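Local atomic coordinates of PlaB phospholipase (Legionella pneumophila, PDB entry 6ZTI), a protein that probably hydrolyses phospholipids as a virulence-associated alpha/beta hydrolase and has its activity controlled by NAD(H)-mediated assembly into tetramers. Residues M228-L233 with T452-I457; I343-I348 with L391-D396; H354-D359 with N386-L391. All coordinates share one frame; numbering follows the deposited sequence. Where two conformers were deposited one is given.

Contact 1: M228-L233 with T452-I457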
loop_
_atom_site.group_PDB
_atom_site.type_symbol
_atom_site.label_atom_id
_atom_site.label_comp_id
_atom_site.label_asym_id
_atom_site.label_seq_id
_atom_site.Cartn_x
_atom_site.Cartn_y
_atom_site.Cartn_z
ATOM N N MET B 228 6.515 3.775 -35.361
ATOM C CA MET B 228 5.923 2.452 -35.537
ATOM C C MET B 228 6.857 1.460 -36.213
ATOM O O MET B 228 6.439 0.331 -36.488
ATOM C CB MET B 228 4.625 2.574 -36.329
ATOM C CG MET B 228 3.536 3.217 -35.523
ATOM S SD MET B 228 3.044 2.250 -34.092
ATOM C CE MET B 228 2.487 0.748 -34.905
ATOM N N ASN B 229 8.095 1.852 -36.497
ATOM C CA ASN B 229 9.142 0.935 -36.938
ATOM C C ASN B 229 9.862 0.479 -35.677
ATOM O O ASN B 229 10.627 1.241 -35.084
ATOM C CB ASN B 229 10.109 1.616 -37.910
ATOM C CG ASN B 229 9.425 2.123 -39.174
ATOM O OD1 ASN B 229 8.961 1.342 -40.007
ATOM N ND2 ASN B 229 9.386 3.430 -39.334
ATOM N N TYR B 230 9.581 -0.744 -35.227
ATOM C CA TYR B 230 10.216 -1.273 -34.027
ATOM C C TYR B 230 10.322 -2.786 -34.153
ATOM O O TYR B 230 9.677 -3.409 -34.999
ATOM C CB TYR B 230 9.438 -0.904 -32.758
ATOM C CG TYR B 230 7.974 -1.310 -32.790
ATOM C CD1 TYR B 230 7.027 -0.468 -33.346
ATOM C CD2 TYR B 230 7.535 -2.521 -32.259
ATOM C CE1 TYR B 230 5.698 -0.808 -33.388
ATOM C CE2 TYR B 230 6.179 -2.866 -32.290
ATOM C CZ TYR B 230 5.274 -1.995 -32.867
ATOM O OH TYR B 230 3.936 -2.279 -32.952
ATOM N N SER B 231 11.110 -3.377 -33.262
ATOM C CA SER B 231 11.307 -4.816 -33.218
ATOM C C SER B 231 10.923 -5.357 -31.854
ATOM O O SER B 231 10.999 -4.651 -30.847
ATOM C CB SER B 231 12.746 -5.180 -33.503
ATOM O OG SER B 231 13.064 -4.942 -34.868
ATOM N N LEU B 232 10.514 -6.621 -31.839
ATOM C CA LEU B 232 10.324 -7.397 -30.624
ATOM C C LEU B 232 11.369 -8.508 -30.622
ATOM O O LEU B 232 11.379 -9.352 -31.524
ATOM C CB LEU B 232 8.912 -7.978 -30.557
ATOM C CG LEU B 232 8.684 -9.058 -29.503
ATOM C CD1 LEU B 232 8.994 -8.532 -28.125
ATOM C CD2 LEU B 232 7.255 -9.569 -29.563
ATOM N N LEU B 233 12.250 -8.491 -29.625
ATOM C CA LEU B 233 13.306 -9.481 -29.459
ATOM C C LEU B 233 12.903 -10.388 -28.313
ATOM O O LEU B 233 12.679 -9.915 -27.191
ATOM C CB LEU B 233 14.648 -8.813 -29.177
ATOM C CG LEU B 233 15.820 -9.678 -28.687
ATOM C CD1 LEU B 233 16.342 -10.603 -29.770
ATOM C CD2 LEU B 233 16.930 -8.784 -28.220
ATOM N N THR B 452 12.109 2.395 -30.635
ATOM C CA THR B 452 11.885 1.553 -29.469
ATOM C C THR B 452 12.143 0.098 -29.866
ATOM O O THR B 452 11.833 -0.306 -30.984
ATOM C CB THR B 452 10.436 1.715 -28.967
ATOM O OG1 THR B 452 10.226 3.046 -28.484
ATOM C CG2 THR B 452 10.123 0.766 -27.844
ATOM N N VAL B 453 12.732 -0.688 -28.961
ATOM C CA VAL B 453 12.812 -2.141 -29.129
ATOM C C VAL B 453 12.190 -2.795 -27.900
ATOM O O VAL B 453 12.497 -2.415 -26.763
ATOM C CB VAL B 453 14.257 -2.630 -29.357
ATOM C CG1 VAL B 453 15.165 -2.281 -28.179
ATOM C CG2 VAL B 453 14.291 -4.134 -29.605
ATOM N N MET B 454 11.294 -3.757 -28.134
ATOM C CA MET B 454 10.686 -4.533 -27.060
ATOM C C MET B 454 11.495 -5.806 -26.852
ATOM O O MET B 454 11.771 -6.534 -27.803
ATOM C CB MET B 454 9.237 -4.860 -27.398
ATOM C CG MET B 454 8.389 -3.595 -27.672
ATOM S SD MET B 454 6.905 -3.946 -28.619
ATOM C CE MET B 454 6.002 -4.948 -27.467
ATOM N N VAL B 455 11.902 -6.054 -25.616
ATOM C CA VAL B 455 12.786 -7.165 -25.288
ATOM C C VAL B 455 12.059 -8.024 -24.268
ATOM O O VAL B 455 11.910 -7.632 -23.107
ATOM C CB VAL B 455 14.140 -6.689 -24.748
ATOM C CG1 VAL B 455 15.073 -7.886 -24.487
ATOM C CG2 VAL B 455 14.804 -5.707 -25.723
ATOM N N GLU B 456 11.606 -9.190 -24.693
ATOM C CA GLU B 456 10.959 -10.131 -23.790
ATOM C C GLU B 456 11.981 -11.186 -23.392
ATOM O O GLU B 456 12.464 -11.934 -24.243
ATOM C CB GLU B 456 9.740 -10.780 -24.442
ATOM C CG GLU B 456 9.033 -11.766 -23.535
ATOM C CD GLU B 456 7.820 -12.395 -24.190
ATOM O OE1 GLU B 456 6.755 -11.747 -24.218
ATOM O OE2 GLU B 456 7.940 -13.534 -24.687
ATOM N N ILE B 457 12.307 -11.253 -22.107
ATOM C CA ILE B 457 13.263 -12.236 -21.605
ATOM C C ILE B 457 12.497 -13.250 -20.762
ATOM O O ILE B 457 11.871 -12.887 -19.757
ATOM C CB ILE B 457 14.393 -11.572 -20.805
ATOM C CG1 ILE B 457 15.171 -10.582 -21.688
ATOM C CG2 ILE B 457 15.321 -12.645 -20.241
ATOM C CD1 ILE B 457 15.894 -9.554 -20.940
HETATM O O HOH W 1 10.208 2.500 -32.524
HETATM O O HOH W 2 13.513 -1.156 -32.900
#
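M454 and L232 pair at the middle of a parallel strand contact within the mixed beta sheet, their short axes 4.7 Å apart and inclined by 20°. M454 spans the two bonds that flank L232: its N donates to S231 O (2.9 Å) and its O accepts from L233 N (2.7 Å). E456 N to L233 O carries the pattern one step further. The M454 side chain leaves the sheet on the same face as L232. M454 CB lies 3.8 Å from L232 CD1 and 3.9 Å from S231 O. CG stands anti to its own carbonyl carbon (chi1 -57°) and carries the chain back toward Y230, where SD approaches the ring 3.9 Å from CE2. This Met-aromatic contact is oblique, with SD 56° off the ring normal. A bend at the last torsion (chi3) turns CE aside, and the side chain touches W174 of helix 171-180. The same helix touches Y230 and L232, and N177 O bonds Y230 OH, so this face of the sheet is roofed by a helix. S231, L233, V453 and V455 point to the other face, where L233 CD2 and V455 CG1 touch loosely. Strand 245-252 continues the sheet beyond 231-233, and strand 340-349 beyond 452-457. Ahead of S231 the chains separate and water bridges them: one molecule accepts from T452 N and lies 2.9 Å from N229 O, while another donates to T452 O. T452 O also lies 3.0 Å from Y230 CB.

Contact 2: I343-I348 with L391-D396; sequences IIFRLI and LTYFLD. With SND (thionicotinamide-adenine-dinucleotide), chain O.
I343, F345, L391 and L395 form the apolar centre of this antiparallel strand pair, all on one face of the sheet. I343 CD1 meets L395 CD1 at 3.8 Å, the two side chains crossing at a slant, while I343 CG2 lies 3.4 Å above the plane of the F345 ring, toward its rim. The ring's edge takes L391 O, 3.5 Å from F345 CD2, and its CE2 reaches Y393 CD1 in a loose contact. F415 meets the same ring edge-to-face, and L360 of strand 358-364 packs on it. On the reverse face I344 and T392, a non-hydrogen-bonded pair, lie side by side. Four backbone bonds join the flanking pairs I343-Y393 and F345-L391; the straightest runs from I343 N to Y393 O at 173°. Farther out, L391 supports the adenine of the bound thionicotinamide-adenine-dinucleotide (SND). With CG anti to the backbone N (chi1 174°), L391 CD1 rests against C8A and CD2 against C6A (3.6 Å), on the same face of the base. Y393 OH accepts from the adenine amine N6A (3.0 Å, 164°) and is also hydrogen-bonded to N3A of another SND, so one hydroxyl links two dinucleotides. An apolar platform beside an accepting hydroxyl suits the flat base and its exocyclic amine, consistent with a role in holding the adenine.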
loop_
_atom_site.group_PDB
_atom_site.type_symbol
_atom_site.label_atom_id
_atom_site.label_comp_id
_atom_site.label_asym_id
_atom_site.label_seq_id
_atom_site.Cartn_x
_atom_site.Cartn_y
_atom_site.Cartn_z
ATOM N N ILE B 343 14.318 1.063 -24.876
ATOM C CA ILE B 343 14.200 -0.366 -24.671
ATOM C C ILE B 343 13.111 -0.578 -23.639
ATOM O O ILE B 343 13.137 0.039 -22.568
ATOM C CB ILE B 343 15.522 -0.990 -24.197
ATOM C CG1 ILE B 343 16.687 -0.532 -25.071
ATOM C CG2 ILE B 343 15.390 -2.528 -24.194
ATOM C CD1 ILE B 343 18.012 -1.171 -24.678
ATOM N N ILE B 344 12.143 -1.423 -23.962
ATOM C CA ILE B 344 11.127 -1.850 -23.005
ATOM C C ILE B 344 11.420 -3.314 -22.699
ATOM O O ILE B 344 11.297 -4.170 -23.582
ATOM C CB ILE B 344 9.700 -1.665 -23.545
ATOM C CG1 ILE B 344 9.453 -0.210 -23.931
ATOM C CG2 ILE B 344 8.647 -2.086 -22.471
ATOM C CD1 ILE B 344 8.195 -0.002 -24.776
ATOM N N PHE B 345 11.815 -3.606 -21.463
ATOM C CA PHE B 345 12.094 -4.975 -21.048
ATOM C C PHE B 345 10.861 -5.577 -20.399
ATOM O O PHE B 345 10.191 -4.938 -19.579
ATOM C CB PHE B 345 13.257 -5.072 -20.053
ATOM C CG PHE B 345 14.590 -4.633 -20.597
ATOM C CD1 PHE B 345 15.424 -5.524 -21.233
ATOM C CD2 PHE B 345 15.028 -3.339 -20.406
ATOM C CE1 PHE B 345 16.646 -5.116 -21.704
ATOM C CE2 PHE B 345 16.242 -2.925 -20.882
ATOM C CZ PHE B 345 17.055 -3.810 -21.524
ATOM N N ARG B 346 10.577 -6.817 -20.776
ATOM C CA ARG B 346 9.538 -7.632 -20.173
ATOM C C ARG B 346 10.198 -8.896 -19.660
ATOM O O ARG B 346 10.723 -9.686 -20.452
ATOM C CB ARG B 346 8.454 -7.966 -21.184
ATOM C CG ARG B 346 7.291 -8.687 -20.573
ATOM C CD ARG B 346 6.400 -9.276 -21.632
ATOM N NE ARG B 346 5.147 -9.747 -21.060
ATOM C CZ ARG B 346 4.362 -10.641 -21.641
ATOM N NH1 ARG B 346 4.702 -11.162 -22.817
ATOM N NH2 ARG B 346 3.233 -11.001 -21.052
ATOM N N LEU B 347 10.171 -9.080 -18.347
ATOM C CA LEU B 347 10.818 -10.204 -17.681
ATOM C C LEU B 347 9.775 -11.195 -17.192
ATOM O O LEU B 347 8.977 -10.878 -16.302
ATOM C CB LEU B 347 11.656 -9.705 -16.506
ATOM C CG LEU B 347 13.117 -10.121 -16.370
ATOM C CD1 LEU B 347 13.373 -11.515 -16.931
ATOM C CD2 LEU B 347 14.007 -9.076 -17.028
ATOM N N ILE B 348 9.821 -12.414 -17.726
ATOM C CA ILE B 348 8.879 -13.466 -17.387
ATOM C C ILE B 348 9.646 -14.765 -17.174
ATOM O O ILE B 348 10.866 -14.833 -17.364
ATOM C CB ILE B 348 7.801 -13.650 -18.475
ATOM C CG1 ILE B 348 8.465 -13.860 -19.834
ATOM C CG2 ILE B 348 6.885 -12.422 -18.531
ATOM C CD1 ILE B 348 7.494 -14.260 -20.936
ATOM N N LEU B 391 10.330 -2.636 -17.458
ATOM C CA LEU B 391 11.397 -1.689 -17.170
ATOM C C LEU B 391 11.803 -1.030 -18.476
ATOM O O LEU B 391 12.124 -1.725 -19.440
ATOM C CB LEU B 391 12.588 -2.405 -16.511
ATOM C CG LEU B 391 13.856 -1.593 -16.258
ATOM C CD1 LEU B 391 13.610 -0.581 -15.153
ATOM C CD2 LEU B 391 15.012 -2.499 -15.902
ATOM N N THR B 392 11.779 0.301 -18.519
ATOM C CA THR B 392 12.071 1.035 -19.744
ATOM C C THR B 392 13.354 1.839 -19.566
ATOM O O THR B 392 13.448 2.675 -18.661
ATOM C CB THR B 392 10.891 1.940 -20.125
ATOM O OG1 THR B 392 9.729 1.135 -20.396
ATOM C CG2 THR B 392 11.210 2.733 -21.349
ATOM N N TYR B 393 14.329 1.595 -20.431
ATOM C CA TYR B 393 15.549 2.390 -20.496
ATOM C C TYR B 393 15.506 3.277 -21.726
ATOM O O TYR B 393 15.038 2.861 -22.786
ATOM C CB TYR B 393 16.805 1.507 -20.572
ATOM C CG TYR B 393 17.513 1.283 -19.242
ATOM C CD1 TYR B 393 16.899 0.597 -18.218
ATOM C CD2 TYR B 393 18.800 1.741 -19.038
ATOM C CE1 TYR B 393 17.533 0.390 -17.014
ATOM C CE2 TYR B 393 19.454 1.535 -17.829
ATOM C CZ TYR B 393 18.821 0.851 -16.827
ATOM O OH TYR B 393 19.466 0.644 -15.624
ATOM N N PHE B 394 16.040 4.480 -21.581
ATOM C CA PHE B 394 16.156 5.461 -22.643
ATOM C C PHE B 394 17.629 5.808 -22.772
ATOM O O PHE B 394 18.254 6.251 -21.794
ATOM C CB PHE B 394 15.304 6.685 -22.295
ATOM C CG PHE B 394 15.079 7.634 -23.435
ATOM C CD1 PHE B 394 14.716 7.165 -24.694
ATOM C CD2 PHE B 394 15.182 9.000 -23.231
ATOM C CE1 PHE B 394 14.506 8.045 -25.720
ATOM C CE2 PHE B 394 14.966 9.879 -24.253
ATOM C CZ PHE B 394 14.635 9.402 -25.503
ATOM N N LEU B 395 18.178 5.605 -23.968
ATOM C CA LEU B 395 19.609 5.649 -24.196
ATOM C C LEU B 395 19.940 6.602 -25.330
ATOM O O LEU B 395 19.157 6.782 -26.270
ATOM C CB LEU B 395 20.173 4.261 -24.563
ATOM C CG LEU B 395 19.785 3.103 -23.653
ATOM C CD1 LEU B 395 20.334 1.809 -24.265
ATOM C CD2 LEU B 395 20.284 3.299 -22.244
ATOM N N ASP B 396 21.138 7.172 -25.244
ATOM C CA ASP B 396 21.681 8.010 -26.305
ATOM C C ASP B 396 22.331 7.092 -27.328
ATOM O O ASP B 396 23.384 6.502 -27.072
ATOM C CB ASP B 396 22.674 9.018 -25.732
ATOM C CG ASP B 396 23.149 10.031 -26.755
ATOM O OD1 ASP B 396 23.390 9.646 -27.918
ATOM O OD2 ASP B 396 23.289 11.222 -26.393
HETATM P PA SND O . 14.602 4.482 -9.973
HETATM O O1A SND O . 13.514 5.412 -10.350
HETATM O O2A SND O . 15.928 4.709 -10.682
HETATM O O5B SND O . 14.211 2.924 -10.212
HETATM C C5B SND O . 12.862 2.514 -9.915
HETATM C C4B SND O . 12.811 1.019 -9.724
HETATM O O4B SND O . 13.311 0.359 -10.910
HETATM C C3B SND O . 13.640 0.476 -8.560
HETATM O O3B SND O . 12.955 -0.592 -7.916
HETATM C C2B SND O . 14.912 0.002 -9.255
HETATM O O2B SND O . 15.592 -1.024 -8.548
HETATM C C1B SND O . 14.326 -0.552 -10.545
HETATM N N9A SND O . 15.288 -0.628 -11.634
HETATM C C8A SND O . 15.831 0.422 -12.324
HETATM N N7A SND O . 16.788 0.081 -13.155
HETATM C C5A SND O . 16.876 -1.293 -13.002
HETATM C C6A SND O . 17.742 -2.251 -13.556
HETATM N N6A SND O . 18.666 -1.965 -14.482
HETATM N N1A SND O . 17.613 -3.527 -13.141
HETATM C C2A SND O . 16.651 -3.825 -12.263
HETATM N N3A SND O . 15.763 -3.011 -11.685
HETATM C C4A SND O . 15.946 -1.748 -12.083
HETATM O O3 SND O . 14.886 4.570 -8.414
HETATM P PN SND O . 15.745 3.776 -7.322
HETATM O O1N SND O . 16.894 3.122 -7.986
HETATM O O2N SND O . 14.808 2.947 -6.532
HETATM O O5D SND O . 16.236 5.052 -6.480
HETATM C C5D SND O . 15.440 5.571 -5.389
HETATM C C4D SND O . 15.549 7.083 -5.300
HETATM O O4D SND O . 16.941 7.485 -5.314
HETATM C C3D SND O . 14.898 7.879 -6.433
HETATM O O3D SND O . 14.477 9.158 -5.948
HETATM C C2D SND O . 16.054 8.015 -7.423
HETATM O O2D SND O . 15.883 9.106 -8.316
HETATM C C1D SND O . 17.199 8.271 -6.451
HETATM N N1N SND O . 18.516 7.814 -7.065
HETATM C C2N SND O . 18.832 6.512 -6.952
HETATM C C3N SND O . 20.039 6.049 -7.433
HETATM C C7N SND O . 20.441 4.633 -7.214
HETATM S S7N SND O . 21.943 4.258 -6.611
HETATM N N7N SND O . 19.533 3.709 -7.458
HETATM C C4N SND O . 20.906 6.953 -8.036
HETATM C C5N SND O . 20.550 8.283 -8.155
HETATM C C6N SND O . 19.337 8.701 -7.662
#

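Contact 3: H354-D359 with N386-L391. With SND (thionicotinamide-adenine-dinucleotide), chain O.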
loop_
_atom_site.group_PDB
_atom_site.type_symbol
_atom_site.label_atom_id
_atom_site.label_comp_id
_atom_site.label_asym_id
_atom_site.label_seq_id
_atom_site.Cartn_x
_atom_site.Cartn_y
_atom_site.Cartn_z
ATOM N N HIS B 354 5.376 -13.005 -14.193
ATOM C CA HIS B 354 6.234 -11.853 -14.380
ATOM C C HIS B 354 7.224 -11.808 -13.227
ATOM O O HIS B 354 6.876 -12.091 -12.077
ATOM C CB HIS B 354 5.414 -10.568 -14.453
ATOM C CG HIS B 354 4.751 -10.363 -15.779
ATOM N ND1 HIS B 354 5.303 -9.584 -16.776
ATOM C CD2 HIS B 354 3.592 -10.853 -16.283
ATOM C CE1 HIS B 354 4.509 -9.596 -17.832
ATOM N NE2 HIS B 354 3.462 -10.355 -17.558
ATOM N N LEU B 355 8.472 -11.496 -13.549
ATOM C CA LEU B 355 9.523 -11.417 -12.549
ATOM C C LEU B 355 9.578 -10.001 -11.998
ATOM O O LEU B 355 9.639 -9.036 -12.767
ATOM C CB LEU B 355 10.862 -11.821 -13.159
ATOM C CG LEU B 355 10.859 -13.218 -13.785
ATOM C CD1 LEU B 355 12.293 -13.688 -14.024
ATOM C CD2 LEU B 355 10.104 -14.216 -12.913
ATOM N N ILE B 356 9.537 -9.885 -10.670
ATOM C CA ILE B 356 9.561 -8.592 -9.995
ATOM C C ILE B 356 10.847 -8.348 -9.216
ATOM O O ILE B 356 11.033 -7.231 -8.708
ATOM C CB ILE B 356 8.351 -8.431 -9.049
ATOM C CG1 ILE B 356 8.336 -9.539 -7.994
ATOM C CG2 ILE B 356 7.065 -8.480 -9.825
ATOM C CD1 ILE B 356 7.649 -9.133 -6.709
ATOM N N ASP B 357 11.716 -9.349 -9.069
ATOM C CA ASP B 357 12.948 -9.227 -8.282
ATOM C C ASP B 357 14.138 -9.617 -9.158
ATOM O O ASP B 357 14.440 -10.807 -9.307
ATOM C CB ASP B 357 12.894 -10.105 -7.044
ATOM C CG ASP B 357 11.673 -9.836 -6.184
ATOM O OD1 ASP B 357 11.432 -8.658 -5.831
ATOM O OD2 ASP B 357 10.953 -10.809 -5.863
ATOM N N TYR B 358 14.828 -8.625 -9.715
ATOM C CA TYR B 358 15.896 -8.893 -10.674
ATOM C C TYR B 358 16.779 -7.660 -10.813
ATOM O O TYR B 358 16.343 -6.526 -10.576
ATOM C CB TYR B 358 15.330 -9.276 -12.047
ATOM C CG TYR B 358 14.497 -8.165 -12.603
ATOM C CD1 TYR B 358 13.147 -8.085 -12.316
ATOM C CD2 TYR B 358 15.067 -7.158 -13.373
ATOM C CE1 TYR B 358 12.376 -7.042 -12.797
ATOM C CE2 TYR B 358 14.305 -6.112 -13.855
ATOM C CZ TYR B 358 12.963 -6.062 -13.563
ATOM O OH TYR B 358 12.202 -5.031 -14.039
ATOM N N ASP B 359 18.025 -7.907 -11.217
ATOM C CA ASP B 359 18.962 -6.880 -11.662
ATOM C C ASP B 359 19.229 -7.078 -13.150
ATOM O O ASP B 359 19.568 -8.190 -13.576
ATOM C CB ASP B 359 20.290 -6.960 -10.902
ATOM C CG ASP B 359 20.161 -6.601 -9.433
ATOM O OD1 ASP B 359 19.433 -5.642 -9.100
ATOM O OD2 ASP B 359 20.818 -7.277 -8.614
ATOM N N ASN B 386 2.382 -0.683 -12.209
ATOM C CA ASN B 386 1.410 -1.769 -12.173
ATOM C C ASN B 386 2.046 -3.135 -12.409
ATOM O O ASN B 386 1.533 -4.141 -11.909
ATOM C CB ASN B 386 0.315 -1.507 -13.210
ATOM C CG ASN B 386 -0.562 -0.315 -12.845
ATOM O OD1 ASN B 386 -1.048 -0.213 -11.719
ATOM N ND2 ASN B 386 -0.768 0.586 -13.799
ATOM N N ASN B 387 3.156 -3.197 -13.144
ATOM C CA ASN B 387 3.845 -4.451 -13.439
ATOM C C ASN B 387 5.339 -4.202 -13.269
ATOM O O ASN B 387 5.965 -3.591 -14.139
ATOM C CB ASN B 387 3.524 -4.933 -14.856
ATOM C CG ASN B 387 4.133 -6.278 -15.169
ATOM O OD1 ASN B 387 5.026 -6.756 -14.460
ATOM N ND2 ASN B 387 3.658 -6.900 -16.242
ATOM N N ARG B 388 5.929 -4.708 -12.182
ATOM C CA ARG B 388 7.340 -4.449 -11.915
ATOM C C ARG B 388 8.276 -5.255 -12.802
ATOM O O ARG B 388 9.489 -5.017 -12.772
ATOM C CB ARG B 388 7.645 -4.726 -10.451
ATOM C CG ARG B 388 6.934 -3.767 -9.515
ATOM C CD ARG B 388 7.080 -4.200 -8.072
ATOM N NE ARG B 388 5.981 -5.067 -7.653
ATOM C CZ ARG B 388 5.945 -5.726 -6.501
ATOM N NH1 ARG B 388 6.956 -5.636 -5.647
ATOM N NH2 ARG B 388 4.900 -6.484 -6.208
ATOM N N GLY B 389 7.756 -6.189 -13.581
ATOM C CA GLY B 389 8.555 -6.833 -14.596
ATOM C C GLY B 389 8.690 -6.020 -15.862
ATOM O O GLY B 389 9.148 -6.540 -16.879
ATOM N N LYS B 390 8.251 -4.766 -15.853
ATOM C CA LYS B 390 8.322 -3.910 -17.028
ATOM C C LYS B 390 9.234 -2.734 -16.717
ATOM O O LYS B 390 8.942 -1.930 -15.825
ATOM C CB LYS B 390 6.932 -3.442 -17.455
ATOM C CG LYS B 390 5.972 -4.588 -17.733
ATOM C CD LYS B 390 6.433 -5.543 -18.827
ATOM C CE LYS B 390 6.455 -4.893 -20.178
ATOM N NZ LYS B 390 5.095 -4.518 -20.655
ATOM N N LEU B 391 10.330 -2.636 -17.458
ATOM C CA LEU B 391 11.397 -1.689 -17.170
ATOM C C LEU B 391 11.803 -1.030 -18.476
ATOM O O LEU B 391 12.124 -1.725 -19.440
ATOM C CB LEU B 391 12.588 -2.405 -16.511
ATOM C CG LEU B 391 13.856 -1.593 -16.258
ATOM C CD1 LEU B 391 13.610 -0.581 -15.153
ATOM C CD2 LEU B 391 15.012 -2.499 -15.902
HETATM P PA SND O . 14.602 4.482 -9.973
HETATM O O1A SND O . 13.514 5.412 -10.350
HETATM O O2A SND O . 15.928 4.709 -10.682
HETATM O O5B SND O . 14.211 2.924 -10.212
HETATM C C5B SND O . 12.862 2.514 -9.915
HETATM C C4B SND O . 12.811 1.019 -9.724
HETATM O O4B SND O . 13.311 0.359 -10.910
HETATM C C3B SND O . 13.640 0.476 -8.560
HETATM O O3B SND O . 12.955 -0.592 -7.916
HETATM C C2B SND O . 14.912 0.002 -9.255
HETATM O O2B SND O . 15.592 -1.024 -8.548
HETATM C C1B SND O . 14.326 -0.552 -10.545
HETATM N N9A SND O . 15.288 -0.628 -11.634
HETATM C C8A SND O . 15.831 0.422 -12.324
HETATM N N7A SND O . 16.788 0.081 -13.155
HETATM C C5A SND O . 16.876 -1.293 -13.002
HETATM C C6A SND O . 17.742 -2.251 -13.556
HETATM N N6A SND O . 18.666 -1.965 -14.482
HETATM N N1A SND O . 17.613 -3.527 -13.141
HETATM C C2A SND O . 16.651 -3.825 -12.263
HETATM N N3A SND O . 15.763 -3.011 -11.685
HETATM C C4A SND O . 15.946 -1.748 -12.083
HETATM O O3 SND O . 14.886 4.570 -8.414
HETATM P PN SND O . 15.745 3.776 -7.322
HETATM O O1N SND O . 16.894 3.122 -7.986
HETATM O O2N SND O . 14.808 2.947 -6.532
HETATM O O5D SND O . 16.236 5.052 -6.480
HETATM C C5D SND O . 15.440 5.571 -5.389
HETATM C C4D SND O . 15.549 7.083 -5.300
HETATM O O4D SND O . 16.941 7.485 -5.314
HETATM C C3D SND O . 14.898 7.879 -6.433
HETATM O O3D SND O . 14.477 9.158 -5.948
HETATM C C2D SND O . 16.054 8.015 -7.423
HETATM O O2D SND O . 15.883 9.106 -8.316
HETATM C C1D SND O . 17.199 8.271 -6.451
HETATM N N1N SND O . 18.516 7.814 -7.065
HETATM C C2N SND O . 18.832 6.512 -6.952
HETATM C C3N SND O . 20.039 6.049 -7.433
HETATM C C7N SND O . 20.441 4.633 -7.214
HETATM S S7N SND O . 21.943 4.258 -6.611
HETATM N N7N SND O . 19.533 3.709 -7.458
HETATM C C4N SND O . 20.906 6.953 -8.036
HETATM C C5N SND O . 20.550 8.283 -8.155
HETATM C C6N SND O . 19.337 8.701 -7.662
#
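The H354 ring carries the N387 amide on one face: ND2 stands 3.1 Å above the ring plane, toward the rim and nearest ND1 and CE1, with the ring and amide planes 79° apart. N387 ND2 is hydrogen-bonded to D171 OD1. R388, in one of its two conformers, lays a guanidinium face against I356 CD1, 3.7 Å from NH1. The Y358 ring meets R388 O at its edge, and OH donates to that oxygen (3.0 Å) in the carbonyl plane. L391 CD2 also lies at the ring edge, 4.2 Å from Y358 CE2, and SND C2A approaches the ring obliquely. Y358 CG sits between its backbone N and carbonyl carbon (chi1 61°), which brings OH to 3.6 Å from L391 CB. The turn, type I from N387 to K390, is closed by K390 N to N387 O, and N387 OD1 adds an Asx turn by accepting from G389 N (2.9 Å). Y358 O lies 3.2 Å from C2A of SND, and D359 packs on V208 of the second subunit. The contact joins the starts of strands 358-364 and 390-396, flanked by strand 340-349, R383 of strand 378-383, and D171 at the start of helix 171-180.

All three contacts belong to the mixed sheet. Contact 1 joins strands 231-238 and 452-463, contact 2 joins 340-349 and 390-396, and strands 452-463 and 340-349 are neighbours, so the two centres are about 9 Å apart. The R346 NH1 to E456 OE1 salt bridge (2.6 Å) spans that step. Contact 3 joins the starts of strands 358-364 and 390-396, the latter shared with contact 2, about 11 Å from contact 2 and 17 Å from contact 1 between centres. Along the chain, contact 1 encloses contact 2, which encloses contact 3. The contacts lie progressively farther from the chain centre; contacts 2 and 3 touch SND, which R145 and N209 of the second subunit also hold, consistent with NAD(H)-dependent tetramerization.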